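Serine-threonine phosphatase 2C (Toxoplasma gondii, PDB 2I44) probably removes phosphate groups from phosphoserine and phosphothreonine in proteins, as a metal-dependent phosphatase of the PP2C family. Local coordinates at residues E37-L42 with N70-V75; D60-D65 with L227-A232. One frame throughout, in Å; residues are numbered along the deposited sequence.

Contact 1: residues E37-L42 with N70-V75; sequences EDRFTL and NVKDLV
The guanidinium of R39 meets K72 at its edge, where K72 NZ lies near the plane of the group. D38 O is also close to that plane. R39 NH1 donates to D38 O over 2.8 Å, and it sits above the carbonyl plane of D38. This bond helps fix the rotation of the guanidinium. R39 NE and K72 NZ are 4.4 Å apart. E69 probably offsets these two positive charges: it forms a salt bridge with R39 NE and only a long, weak ion pair with K72 NZ. The phenyl ring of F40 belongs to the other side of the strand and touches I26. K72 leaves its helix with CG between the backbone N and carbonyl carbon (chi1 87°). Its chain then runs extended, past F40 O, which is 4.1 Å from K72 CD. T41 OG1 probably donates to K72 O at 2.8 Å, but its position is less certain. The helix axis lies 7.8 Å from the strand axis and nearly parallel to it, at 16°. V71 and V75 also reach strand 53-62. This is a helix laid along the outer face of a beta-sheet, as in the PP2C beta-sandwich, whose two sheets are flanked by helices.

Contact 2: residues D60-D65 with L227-A232; sequences DGTVGD and LQYSRA. With CA (calcium ion), chain E; CA (calcium ion), chain D.
As modelled, T62 has OG1 anti to its backbone N (chi1 178°), and this turns CG2 to the phenol of Y229. Y229 has its CG between the backbone N and the carbonyl carbon (chi1 45°), and its side chain comes from the opposite direction. The contact borders the two-metal site of the PP2C fold, at the end of strand 53-62. T62 CG2 is modelled only 2.9 Å from Y229 OH. That is short for a methyl group and an oxygen, so the exact placement is doubtful. The methyl approaches the Y229 ring obliquely. T62 CG2 also touches L227 CD2 at 3.7 Å, which makes a small apolar patch beside the phenol. The CB of A232 lies in the plane of the Y229 ring, at its edge. S137 of strand 137-146 touches T62, L227 and Y229. Metal binding starts two residues before T62. D60 bridges the two calcium ions with its carboxylate: OD1 binds the chain E calcium and OD2 the chain D calcium, each at 2.2 Å. G61 O adds a backbone ligand to the chain E calcium. D266 and D311 help complete the site of the chain D calcium. Water 3 binds both ions. In related phosphatases a water placed between the metals is the probable nucleophile. The loop 227-232 gives no ligand to either calcium. Its polar link to the metal strand is water 1, which donates to D60 O at 2.8 Å and is hydrogen-bonded to Y229 OH at 2.7 Å.

Overall arrangement
Contact 2 is buried and lies beside the two calcium ions. Contact 1 is partly buried, between the sheet and a covering helix. Their centres are about 13 Å apart. Both use the same sheet, in which strands 38-43 and 53-62 are antiparallel neighbours. E37 O and G61 N, 2.9 Å apart, probably form a hydrogen bond between them. Segment 60-65 also leads directly into helix 66-80, which supplies the second half of contact 1. The chemistry differs with place. Contact 1 pairs the K72 chain with T41 and the R39 side chain, with a glutamate outside the segments near the basic ends. Contact 2 combines metal ligands, an ordered water and a small apolar touch from a distant loop.

Contact 1: residues E37-L42 with N70-V75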
ATOM      1  N   GLU A  37       6.475 -12.301  -3.669  1.00 20.07           N
ATOM      2  CA  GLU A  37       6.882 -10.933  -3.939  1.00 18.81           C
ATOM      3  C   GLU A  37       6.119  -9.871  -3.158  1.00 17.59           C
ATOM      4  O   GLU A  37       6.267  -8.676  -3.415  1.00 16.66           O
ATOM      5  CB  GLU A  37       6.802 -10.671  -5.445  1.00 19.75           C
ATOM      6  CG  GLU A  37       7.428 -11.807  -6.248  1.00 24.70           C
ATOM      7  CD  GLU A  37       7.724 -11.451  -7.692  1.00 26.27           C
ATOM      8  OE1 GLU A  37       6.881 -10.792  -8.338  1.00 26.29           O
ATOM      9  OE2 GLU A  37       8.804 -11.851  -8.186  1.00 28.88           O
ATOM     10  N   ASP A  38       5.300 -10.312  -2.209  1.00 16.66           N
ATOM     11  CA  ASP A  38       4.555  -9.397  -1.353  1.00 15.49           C
ATOM     12  C   ASP A  38       5.467  -9.075  -0.171  1.00 16.45           C
ATOM     13  O   ASP A  38       6.211  -9.942   0.305  1.00 15.36           O
ATOM     14  CB  ASP A  38       3.290 -10.065  -0.800  1.00 17.75           C
ATOM     15  CG  ASP A  38       2.074  -9.887  -1.693  1.00 18.67           C
ATOM     16  OD1 ASP A  38       2.210  -9.403  -2.839  1.00 20.27           O
ATOM     17  OD2 ASP A  38       0.966 -10.255  -1.232  1.00 20.38           O
ATOM     18  N   ARG A  39       5.407  -7.837   0.301  1.00 14.98           N
ATOM     19  CA  ARG A  39       6.193  -7.405   1.448  1.00 15.98           C
ATOM     20  C   ARG A  39       5.325  -6.488   2.310  1.00 15.53           C
ATOM     21  O   ARG A  39       4.245  -6.069   1.891  1.00 15.92           O
ATOM     22  CB  ARG A  39       7.462  -6.681   0.986  1.00 15.33           C
ATOM     23  CG  ARG A  39       8.488  -7.599   0.317  1.00 14.84           C
ATOM     24  CD  ARG A  39       9.048  -8.622   1.308  1.00 15.51           C
ATOM     25  NE  ARG A  39      10.135  -9.416   0.734  1.00 17.77           N
ATOM     26  CZ  ARG A  39       9.980 -10.401  -0.150  1.00 19.32           C
ATOM     27  NH1 ARG A  39       8.770 -10.742  -0.579  1.00 19.08           N
ATOM     28  NH2 ARG A  39      11.043 -11.041  -0.619  1.00 20.20           N
ATOM     29  N   PHE A  40       5.785  -6.179   3.516  1.00 16.13           N
ATOM     30  CA  PHE A  40       5.010  -5.318   4.397  1.00 16.79           C
ATOM     31  C   PHE A  40       5.865  -4.733   5.510  1.00 17.29           C
ATOM     32  O   PHE A  40       6.950  -5.234   5.818  1.00 15.00           O
ATOM     33  CB  PHE A  40       3.835  -6.101   4.982  1.00 17.57           C
ATOM     34  CG  PHE A  40       4.236  -7.366   5.687  1.00 20.96           C
ATOM     35  CD1 PHE A  40       4.793  -7.325   6.959  1.00 20.55           C
ATOM     36  CD2 PHE A  40       4.044  -8.604   5.082  1.00 20.98           C
ATOM     37  CE1 PHE A  40       5.148  -8.492   7.623  1.00 20.66           C
ATOM     38  CE2 PHE A  40       4.400  -9.781   5.741  1.00 23.21           C
ATOM     39  CZ  PHE A  40       4.953  -9.724   7.013  1.00 21.37           C
ATOM     40  N   THR A  41       5.350  -3.678   6.126  1.00 17.20           N
ATOM     41  CA  THR A  41       6.068  -2.987   7.176  1.00 17.42           C
ATOM     42  C   THR A  41       5.089  -2.435   8.196  1.00 19.76           C
ATOM     43  O   THR A  41       4.075  -1.847   7.836  1.00 20.26           O
ATOM     44  CB  THR A  41       6.891  -1.824   6.574  1.00 17.72           C
ATOM     45  OG1 THR A  41       7.875  -2.354   5.674  1.00 16.75           O
ATOM     46  CG2 THR A  41       7.571  -1.007   7.675  1.00 18.53           C
ATOM     47  N   LEU A  42       5.387  -2.649   9.471  1.00 20.50           N
ATOM     48  CA  LEU A  42       4.547  -2.141  10.538  1.00 21.84           C
ATOM     49  C   LEU A  42       5.430  -1.525  11.616  1.00 22.61           C
ATOM     50  O   LEU A  42       6.296  -2.196  12.174  1.00 23.27           O
ATOM     51  CB  LEU A  42       3.686  -3.267  11.136  1.00 23.16           C
ATOM     52  CG  LEU A  42       2.573  -2.845  12.109  1.00 25.97           C
ATOM     53  CD1 LEU A  42       1.608  -3.993  12.324  1.00 27.80           C
ATOM     54  CD2 LEU A  42       3.165  -2.403  13.427  1.00 26.88           C
ATOM     55  N   ASN A  70      13.063  -4.006  -0.877  1.00 19.58           N
ATOM     56  CA  ASN A  70      13.799  -2.826  -0.453  1.00 20.34           C
ATOM     57  C   ASN A  70      12.941  -1.644  -0.014  1.00 21.32           C
ATOM     58  O   ASN A  70      13.162  -1.082   1.065  1.00 21.67           O
ATOM     59  CB  ASN A  70      14.749  -2.392  -1.569  1.00 21.57           C
ATOM     60  CG  ASN A  70      15.950  -3.307  -1.686  1.00 24.48           C
ATOM     61  OD1 ASN A  70      16.900  -3.193  -0.917  1.00 24.79           O
ATOM     62  ND2 ASN A  70      15.903  -4.238  -2.637  1.00 22.44           N
ATOM     63  N   VAL A  71      11.965  -1.264  -0.834  1.00 19.11           N
ATOM     64  CA  VAL A  71      11.125  -0.121  -0.493  1.00 18.32           C
ATOM     65  C   VAL A  71      10.543  -0.234   0.909  1.00 17.67           C
ATOM     66  O   VAL A  71      10.314   0.777   1.570  1.00 18.60           O
ATOM     67  CB  VAL A  71       9.970   0.074  -1.523  1.00 19.26           C
ATOM     68  CG1 VAL A  71       8.745  -0.728  -1.116  1.00 17.22           C
ATOM     69  CG2 VAL A  71       9.640   1.557  -1.659  1.00 19.02           C
ATOM     70  N   LYS A  72      10.330  -1.461   1.376  1.00 16.11           N
ATOM     71  CA  LYS A  72       9.756  -1.676   2.699  1.00 17.61           C
ATOM     72  C   LYS A  72      10.631  -1.134   3.827  1.00 17.55           C
ATOM     73  O   LYS A  72      10.127  -0.794   4.893  1.00 18.38           O
ATOM     74  CB  LYS A  72       9.509  -3.165   2.950  1.00 17.81           C
ATOM     75  CG  LYS A  72      10.718  -3.875   3.511  1.00 19.92           C
ATOM     76  CD  LYS A  72      10.472  -5.341   3.725  1.00 20.97           C
ATOM     77  CE  LYS A  72      11.720  -5.996   4.295  1.00 25.64           C
ATOM     78  NZ  LYS A  72      11.550  -7.461   4.419  1.00 29.33           N
ATOM     79  N   ASP A  73      11.939  -1.075   3.597  1.00 19.28           N
ATOM     80  CA  ASP A  73      12.869  -0.585   4.608  1.00 21.00           C
ATOM     81  C   ASP A  73      13.200   0.887   4.382  1.00 20.21           C
ATOM     82  O   ASP A  73      13.935   1.491   5.161  1.00 18.89           O
ATOM     83  CB  ASP A  73      14.174  -1.402   4.591  1.00 21.44           C
ATOM     84  CG  ASP A  73      13.939  -2.908   4.720  1.00 22.62           C
ATOM     85  OD1 ASP A  73      13.256  -3.345   5.671  1.00 24.00           O
ATOM     86  OD2 ASP A  73      14.456  -3.657   3.868  1.00 23.73           O
ATOM     87  N   LEU A  74      12.658   1.466   3.317  1.00 19.31           N
ATOM     88  CA  LEU A  74      12.924   2.866   3.013  1.00 19.39           C
ATOM     89  C   LEU A  74      11.830   3.837   3.441  1.00 18.89           C
ATOM     90  O   LEU A  74      12.106   5.008   3.706  1.00 18.50           O
ATOM     91  CB  LEU A  74      13.165   3.037   1.511  1.00 19.65           C
ATOM     92  CG  LEU A  74      14.305   2.238   0.871  1.00 22.44           C
ATOM     93  CD1 LEU A  74      14.352   2.535  -0.632  1.00 19.85           C
ATOM     94  CD2 LEU A  74      15.633   2.599   1.531  1.00 20.93           C
ATOM     95  N   VAL A  75      10.590   3.362   3.504  1.00 19.72           N
ATOM     96  CA  VAL A  75       9.468   4.226   3.855  1.00 19.84           C
ATOM     97  C   VAL A  75       9.495   4.901   5.222  1.00 18.52           C
ATOM     98  O   VAL A  75       9.268   6.104   5.310  1.00 17.95           O
ATOM     99  CB  VAL A  75       8.110   3.485   3.695  1.00 21.10           C
ATOM    100  CG1 VAL A  75       7.845   3.224   2.219  1.00 21.37           C
ATOM    101  CG2 VAL A  75       8.123   2.176   4.464  1.00 21.15           C
TER

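Contact 2: residues D60-D65 with L227-A232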
ATOM      1  N   ASP A  60       2.983  -4.899  -2.950  1.00 14.81           N
ATOM      2  CA  ASP A  60       2.863  -5.985  -3.927  1.00 14.20           C
ATOM      3  C   ASP A  60       3.926  -5.812  -5.012  1.00 13.80           C
ATOM      4  O   ASP A  60       3.778  -4.996  -5.926  1.00 14.66           O
ATOM      5  CB  ASP A  60       1.463  -5.990  -4.567  1.00 14.88           C
ATOM      6  CG  ASP A  60       1.216  -7.211  -5.462  1.00 14.05           C
ATOM      7  OD1 ASP A  60       2.171  -7.971  -5.733  1.00 13.24           O
ATOM      8  OD2 ASP A  60       0.054  -7.402  -5.899  1.00 15.33           O
ATOM      9  N   GLY A  61       5.001  -6.587  -4.911  1.00 13.60           N
ATOM     10  CA  GLY A  61       6.055  -6.497  -5.901  1.00 15.66           C
ATOM     11  C   GLY A  61       5.742  -7.291  -7.151  1.00 17.50           C
ATOM     12  O   GLY A  61       4.887  -8.182  -7.137  1.00 18.74           O
ATOM     13  N   THR A  62       6.420  -6.954  -8.240  1.00 16.29           N
ATOM     14  CA  THR A  62       6.254  -7.647  -9.509  1.00 19.40           C
ATOM     15  C   THR A  62       7.572  -7.546 -10.288  1.00 19.51           C
ATOM     16  O   THR A  62       8.288  -6.548 -10.182  1.00 17.71           O
ATOM     17  CB  THR A  62       5.098  -7.050 -10.339  1.00 20.56           C
ATOM     18  OG1 THR A  62       4.998  -7.739 -11.589  1.00 25.78           O
ATOM     19  CG2 THR A  62       5.336  -5.588 -10.604  1.00 22.59           C
ATOM     20  N   VAL A  63       7.862  -8.575 -11.078  1.00 19.54           N
ATOM     21  CA  VAL A  63       9.098  -8.676 -11.851  1.00 21.22           C
ATOM     22  C   VAL A  63      10.223  -8.791 -10.826  1.00 20.20           C
ATOM     23  O   VAL A  63      11.117  -7.951 -10.761  1.00 21.86           O
ATOM     24  CB  VAL A  63       9.351  -7.436 -12.752  1.00 21.32           C
ATOM     25  CG1 VAL A  63      10.527  -7.708 -13.673  1.00 20.44           C
ATOM     26  CG2 VAL A  63       8.105  -7.105 -13.572  1.00 22.10           C
ATOM     27  N   GLY A  64      10.161  -9.848 -10.026  1.00 19.86           N
ATOM     28  CA  GLY A  64      11.150 -10.051  -8.985  1.00 20.71           C
ATOM     29  C   GLY A  64      10.680  -9.360  -7.717  1.00 20.34           C
ATOM     30  O   GLY A  64       9.747  -8.558  -7.759  1.00 21.91           O
ATOM     31  N   ASP A  65      11.315  -9.663  -6.591  1.00 19.15           N
ATOM     32  CA  ASP A  65      10.931  -9.052  -5.325  1.00 21.62           C
ATOM     33  C   ASP A  65      11.822  -7.869  -4.940  1.00 21.32           C
ATOM     34  O   ASP A  65      11.692  -7.316  -3.851  1.00 23.29           O
ATOM     35  CB  ASP A  65      10.962 -10.093  -4.196  1.00 21.84           C
ATOM     36  CG  ASP A  65      12.332 -10.754  -4.030  1.00 25.04           C
ATOM     37  OD1 ASP A  65      13.354 -10.149  -4.423  1.00 21.88           O
ATOM     38  OD2 ASP A  65      12.388 -11.883  -3.492  1.00 27.12           O
ATOM     39  N   LEU A 227       3.285  -3.268 -17.076  1.00 17.21           N
ATOM     40  CA  LEU A 227       2.587  -3.313 -15.798  1.00 17.38           C
ATOM     41  C   LEU A 227       1.116  -3.022 -16.027  1.00 16.39           C
ATOM     42  O   LEU A 227       0.746  -2.356 -16.995  1.00 15.43           O
ATOM     43  CB  LEU A 227       3.170  -2.276 -14.832  1.00 16.10           C
ATOM     44  CG  LEU A 227       4.656  -2.420 -14.495  1.00 15.96           C
ATOM     45  CD1 LEU A 227       5.070  -1.313 -13.540  1.00 17.09           C
ATOM     46  CD2 LEU A 227       4.901  -3.787 -13.862  1.00 15.07           C
ATOM     47  N   GLN A 228       0.269  -3.529 -15.142  1.00 17.47           N
ATOM     48  CA  GLN A 228      -1.156  -3.289 -15.276  1.00 18.67           C
ATOM     49  C   GLN A 228      -1.665  -2.201 -14.335  1.00 17.92           C
ATOM     50  O   GLN A 228      -2.863  -2.043 -14.140  1.00 17.96           O
ATOM     51  CB  GLN A 228      -1.925  -4.600 -15.111  1.00 20.68           C
ATOM     52  CG  GLN A 228      -1.743  -5.494 -16.325  1.00 24.72           C
ATOM     53  CD  GLN A 228      -2.381  -6.857 -16.172  1.00 27.02           C
ATOM     54  OE1 GLN A 228      -2.088  -7.592 -15.228  1.00 28.38           O
ATOM     55  NE2 GLN A 228      -3.256  -7.207 -17.108  1.00 28.72           N
ATOM     56  N   TYR A 229      -0.733  -1.462 -13.743  1.00 17.74           N
ATOM     57  CA  TYR A 229      -1.072  -0.324 -12.899  1.00 18.09           C
ATOM     58  C   TYR A 229      -0.145   0.811 -13.340  1.00 17.76           C
ATOM     59  O   TYR A 229       0.995   0.572 -13.756  1.00 17.02           O
ATOM     60  CB  TYR A 229      -0.953  -0.647 -11.400  1.00 17.66           C
ATOM     61  CG  TYR A 229       0.276  -1.394 -10.956  1.00 18.53           C
ATOM     62  CD1 TYR A 229       1.411  -0.713 -10.524  1.00 22.60           C
ATOM     63  CD2 TYR A 229       0.291  -2.786 -10.920  1.00 18.57           C
ATOM     64  CE1 TYR A 229       2.532  -1.405 -10.062  1.00 22.00           C
ATOM     65  CE2 TYR A 229       1.405  -3.483 -10.463  1.00 19.90           C
ATOM     66  CZ  TYR A 229       2.520  -2.785 -10.035  1.00 20.90           C
ATOM     67  OH  TYR A 229       3.620  -3.456  -9.568  1.00 21.90           O
ATOM     68  N   SER A 230      -0.643   2.040 -13.261  1.00 15.81           N
ATOM     69  CA  SER A 230       0.094   3.214 -13.731  1.00 15.54           C
ATOM     70  C   SER A 230       0.937   4.037 -12.750  1.00 15.71           C
ATOM     71  O   SER A 230       1.534   5.049 -13.139  1.00 13.52           O
ATOM     72  CB  SER A 230      -0.891   4.133 -14.445  1.00 17.21           C
ATOM     73  OG  SER A 230      -2.104   4.177 -13.725  1.00 15.95           O
ATOM     74  N   ARG A 231       0.966   3.630 -11.486  1.00 14.32           N
ATOM     75  CA  ARG A 231       1.765   4.321 -10.479  1.00 14.81           C
ATOM     76  C   ARG A 231       2.406   3.250  -9.612  1.00 13.52           C
ATOM     77  O   ARG A 231       1.779   2.233  -9.312  1.00 13.26           O
ATOM     78  CB  ARG A 231       0.896   5.264  -9.634  1.00 13.44           C
ATOM     79  CG  ARG A 231       0.157   6.302 -10.466  1.00 13.81           C
ATOM     80  CD  ARG A 231      -0.332   7.463  -9.622  1.00 14.73           C
ATOM     81  NE  ARG A 231      -1.292   8.297 -10.340  1.00 15.98           N
ATOM     82  CZ  ARG A 231      -1.838   9.403  -9.843  1.00 18.32           C
ATOM     83  NH1 ARG A 231      -1.509   9.813  -8.622  1.00 16.65           N
ATOM     84  NH2 ARG A 231      -2.732  10.083 -10.557  1.00 13.76           N
ATOM     85  N   ALA A 232       3.658   3.465  -9.228  1.00 13.74           N
ATOM     86  CA  ALA A 232       4.357   2.476  -8.427  1.00 13.67           C
ATOM     87  C   ALA A 232       5.763   2.880  -8.025  1.00 14.12           C
ATOM     88  O   ALA A 232       6.317   3.874  -8.513  1.00 12.29           O
ATOM     89  CB  ALA A 232       4.426   1.168  -9.201  1.00 17.25           C
TER
HETATM   90 CA    CA E 402       3.050  -9.390  -7.178  1.00 24.59          CA
HETATM   91 CA    CA D 401      -0.442  -9.447  -6.627  1.00 26.90          CA
HETATM   92  O   HOH W   1       2.430  -5.587  -8.308  1.00 16.65           O
HETATM   93  O   HOH W   2      -0.251  -9.983  -4.376  1.00 15.94           O
HETATM   94  O   HOH W   3       1.282 -10.502  -7.190  1.00 18.46           O
HETATM   95  O   HOH W   4      -0.666  -8.503  -8.298  1.00 28.30           O
HETATM   96  O   HOH W   5       2.046  -8.312  -8.976  1.00 22.64           O
HETATM   97  O   HOH W   6       4.402 -11.000  -8.037  1.00 18.60           O